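Local coordinates for putative molybdenum carrier protein (Syntrophus aciditrophicus SB, PDB 3IMK) that is of unknown function but may carry molybdenum, and belongs to the circularly permuted YpsA family of the SLOG clan, at residues Gly18-Ala23 / Asn133-Arg138. Numbering follows the deposited sequence.
Sequences GADRAA and NIAGPR. With GOL (glycerol), chain B.
G136 O is gripped from two directions: O1 of a glycerol, probably carried over from crystallisation, donates to it at 2.8 Å, and water 1 donates too while accepting from the amide of D20. The glycerol adds a second bridge between the segments besides the water. Its O2 takes the N-H of G136 in a nearly straight bond (G136 N to O2 3.0 Å, 166°) and gives its own proton to D20 OD1 at 2.6 Å; its O3 donates to D20 OD2, which Q16 N also holds. With chi1 at -77°, CG of D20 lies anti to the carbonyl carbon, and the carboxylate hangs beside strand 133-135, OD1 3.3 Å from I134 O, two acceptors with no bond between them. With an alanine at D20, Q16 N and the glycerol's O2 and O3 would probably be left without this acceptor. This is the Rossmann-like layout of the SLOG clan: helix 19-29 starts just after strand 10-12, and the loop leaving the adjacent parallel strand 131-135 passes its N-terminal end, a place where anions often bind; here G18 N meets a buffer sulfonate. In the first turn A19 N donates to P137 O (3.3 Å), and G18 CA-H also points at that oxygen. A CB on G18 would strike P137 O, and one on G136 would strike A19 CB, which already presses on G136 CA at 3.5 Å. A23 CB meets I134 CB at 3.7 Å, with I134 CG2 and CD1 also close to it and I11 touching both residues.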
ATOM      1  N   GLY A  18       2.106  -8.128   6.169  1.00 11.46           N
ATOM      2  CA  GLY A  18       2.680  -6.843   6.500  1.00 11.58           C
ATOM      3  C   GLY A  18       1.890  -5.650   6.018  1.00 10.70           C
ATOM      4  O   GLY A  18       0.694  -5.611   6.173  1.00 11.01           O
ATOM      5  N   ALA A  19       2.550  -4.714   5.350  1.00 11.87           N
ATOM      6  CA  ALA A  19       1.878  -3.515   4.875  1.00 10.81           C
ATOM      7  C   ALA A  19       0.717  -3.816   3.916  1.00  9.87           C
ATOM      8  O   ALA A  19      -0.370  -3.233   4.048  1.00 11.43           O
ATOM      9  CB  ALA A  19       2.900  -2.562   4.158  1.00 12.03           C
ATOM     10  N   ASP A  20       0.945  -4.698   2.933  1.00 10.49           N
ATOM     11  CA  ASP A  20      -0.117  -4.971   1.942  1.00 10.83           C
ATOM     12  C   ASP A  20      -1.404  -5.453   2.656  1.00 10.81           C
ATOM     13  O   ASP A  20      -2.542  -5.116   2.247  1.00  9.81           O
ATOM     14  CB  ASP A  20       0.291  -6.082   0.973  1.00 10.39           C
ATOM     15  CG  ASP A  20       1.256  -5.694  -0.124  1.00 13.17           C
ATOM     16  OD1 ASP A  20       1.691  -4.543  -0.227  1.00 12.44           O
ATOM     17  OD2 ASP A  20       1.555  -6.642  -0.905  1.00 11.92           O
ATOM     18  N   ARG A  21      -1.241  -6.376   3.598  1.00  9.96           N
ATOM     19  CA  ARG A  21      -2.375  -7.027   4.257  1.00 10.37           C
ATOM     20  C   ARG A  21      -3.115  -6.043   5.161  1.00  9.75           C
ATOM     21  O   ARG A  21      -4.372  -5.979   5.166  1.00 11.08           O
ATOM     22  CB  ARG A  21      -1.910  -8.273   5.007  1.00 11.45           C
ATOM     23  CG  ARG A  21      -3.066  -9.253   5.320  1.00 10.88           C
ATOM     24  CD  ARG A  21      -3.593  -9.981   4.046  1.00 11.23           C
ATOM     25  NE  ARG A  21      -2.594 -10.791   3.344  1.00 11.51           N
ATOM     26  CZ  ARG A  21      -2.238 -12.024   3.684  1.00 14.16           C
ATOM     27  NH1 ARG A  21      -2.806 -12.627   4.714  1.00 11.51           N
ATOM     28  NH2 ARG A  21      -1.307 -12.671   2.989  1.00 11.91           N
ATOM     29  N   ALA A  22      -2.353  -5.183   5.860  1.00 10.91           N
ATOM     30  CA  ALA A  22      -2.966  -4.131   6.632  1.00  9.72           C
ATOM     31  C   ALA A  22      -3.782  -3.196   5.751  1.00  9.33           C
ATOM     32  O   ALA A  22      -4.874  -2.727   6.149  1.00 11.85           O
ATOM     33  CB  ALA A  22      -1.913  -3.322   7.442  1.00 11.59           C
ATOM     34  N   ALA A  23      -3.264  -2.849   4.584  1.00  9.29           N
ATOM     35  CA  ALA A  23      -4.058  -2.008   3.717  1.00 10.00           C
ATOM     36  C   ALA A  23      -5.427  -2.570   3.397  1.00 10.21           C
ATOM     37  O   ALA A  23      -6.448  -1.855   3.423  1.00 10.73           O
ATOM     38  CB  ALA A  23      -3.255  -1.730   2.407  1.00 11.69           C
ATOM     39  N   ASN A 133      -2.528   2.682  -4.156  1.00 10.01           N
ATOM     40  CA  ASN A 133      -1.741   1.460  -3.920  1.00 10.28           C
ATOM     41  C   ASN A 133      -0.917   1.658  -2.660  1.00 10.41           C
ATOM     42  O   ASN A 133      -0.303   2.702  -2.495  1.00 11.17           O
ATOM     43  CB  ASN A 133      -0.829   1.233  -5.101  1.00 11.07           C
ATOM     44  CG  ASN A 133       0.076   0.003  -4.965  1.00  9.85           C
ATOM     45  OD1 ASN A 133      -0.374  -1.041  -4.482  1.00 11.06           O
ATOM     46  ND2 ASN A 133       1.304   0.095  -5.462  1.00 11.90           N
ATOM     47  N   ILE A 134      -0.972   0.682  -1.754  1.00  9.64           N
ATOM     48  CA  ILE A 134      -0.238   0.752  -0.493  1.00  8.71           C
ATOM     49  C   ILE A 134       0.688  -0.449  -0.486  1.00 10.39           C
ATOM     50  O   ILE A 134       0.283  -1.602  -0.688  1.00 10.92           O
ATOM     51  CB  ILE A 134      -1.164   0.767   0.727  1.00 10.08           C
ATOM     52  CG1 ILE A 134      -2.115   1.951   0.592  1.00 11.95           C
ATOM     53  CG2 ILE A 134      -0.306   0.822   2.027  1.00 11.77           C
ATOM     54  CD1 ILE A 134      -3.155   2.084   1.741  1.00 12.03           C
ATOM     55  N   ALA A 135       1.964  -0.191  -0.209  1.00 10.97           N
ATOM     56  CA  ALA A 135       3.035  -1.176  -0.248  1.00 11.04           C
ATOM     57  C   ALA A 135       3.943  -1.043   0.947  1.00 10.69           C
ATOM     58  O   ALA A 135       4.017  -0.025   1.613  1.00 11.40           O
ATOM     59  CB  ALA A 135       3.853  -0.974  -1.566  1.00 12.50           C
ATOM     60  N   GLY A 136       4.730  -2.086   1.178  1.00 10.82           N
ATOM     61  CA  GLY A 136       5.736  -2.071   2.224  1.00 10.26           C
ATOM     62  C   GLY A 136       6.201  -3.484   2.551  1.00  9.68           C
ATOM     63  O   GLY A 136       5.793  -4.468   1.898  1.00 11.77           O
ATOM     64  N   PRO A 137       7.111  -3.592   3.525  1.00 10.97           N
ATOM     65  CA  PRO A 137       7.716  -4.920   3.794  1.00 10.79           C
ATOM     66  C   PRO A 137       6.736  -6.007   4.283  1.00 10.72           C
ATOM     67  O   PRO A 137       5.652  -5.706   4.823  1.00 11.83           O
ATOM     68  CB  PRO A 137       8.732  -4.656   4.905  1.00 12.41           C
ATOM     69  CG  PRO A 137       8.931  -3.190   4.894  1.00 19.01           C
ATOM     70  CD  PRO A 137       7.732  -2.507   4.300  1.00 11.52           C
ATOM     71  N   ARG A 138       7.099  -7.254   4.028  1.00 12.08           N
ATOM     72  CA  ARG A 138       6.358  -8.402   4.549  1.00 11.27           C
ATOM     73  C   ARG A 138       6.558  -8.496   6.048  1.00 11.41           C
ATOM     74  O   ARG A 138       7.565  -8.001   6.608  1.00 12.75           O
ATOM     75  CB  ARG A 138       6.789  -9.677   3.834  1.00 10.06           C
ATOM     76  CG  ARG A 138       8.247 -10.112   4.129  1.00 11.74           C
ATOM     77  CD  ARG A 138       8.587 -11.292   3.264  1.00 12.39           C
ATOM     78  NE  ARG A 138      10.024 -11.574   3.122  1.00 14.91           N
ATOM     79  CZ  ARG A 138      10.756 -12.293   3.952  1.00 18.11           C
ATOM     80  NH1 ARG A 138      10.220 -12.862   5.009  1.00 19.61           N
ATOM     81  NH2 ARG A 138      12.038 -12.489   3.693  1.00 18.37           N
TER
HETATM   82  C1  GOL B 158       6.437  -4.491  -1.757  1.00 14.92           C
HETATM   83  O1  GOL B 158       6.864  -5.191  -0.610  1.00 17.80           O
HETATM   84  C2  GOL B 158       4.941  -4.698  -2.015  1.00 12.85           C
HETATM   85  O2  GOL B 158       4.204  -4.265  -0.878  1.00 12.18           O
HETATM   86  C3  GOL B 158       4.638  -6.185  -2.313  1.00 11.50           C
HETATM   87  O3  GOL B 158       3.333  -6.370  -2.880  1.00 11.19           O
HETATM   88  O   HOH W   1       3.445  -5.998   2.338  1.00  9.14           O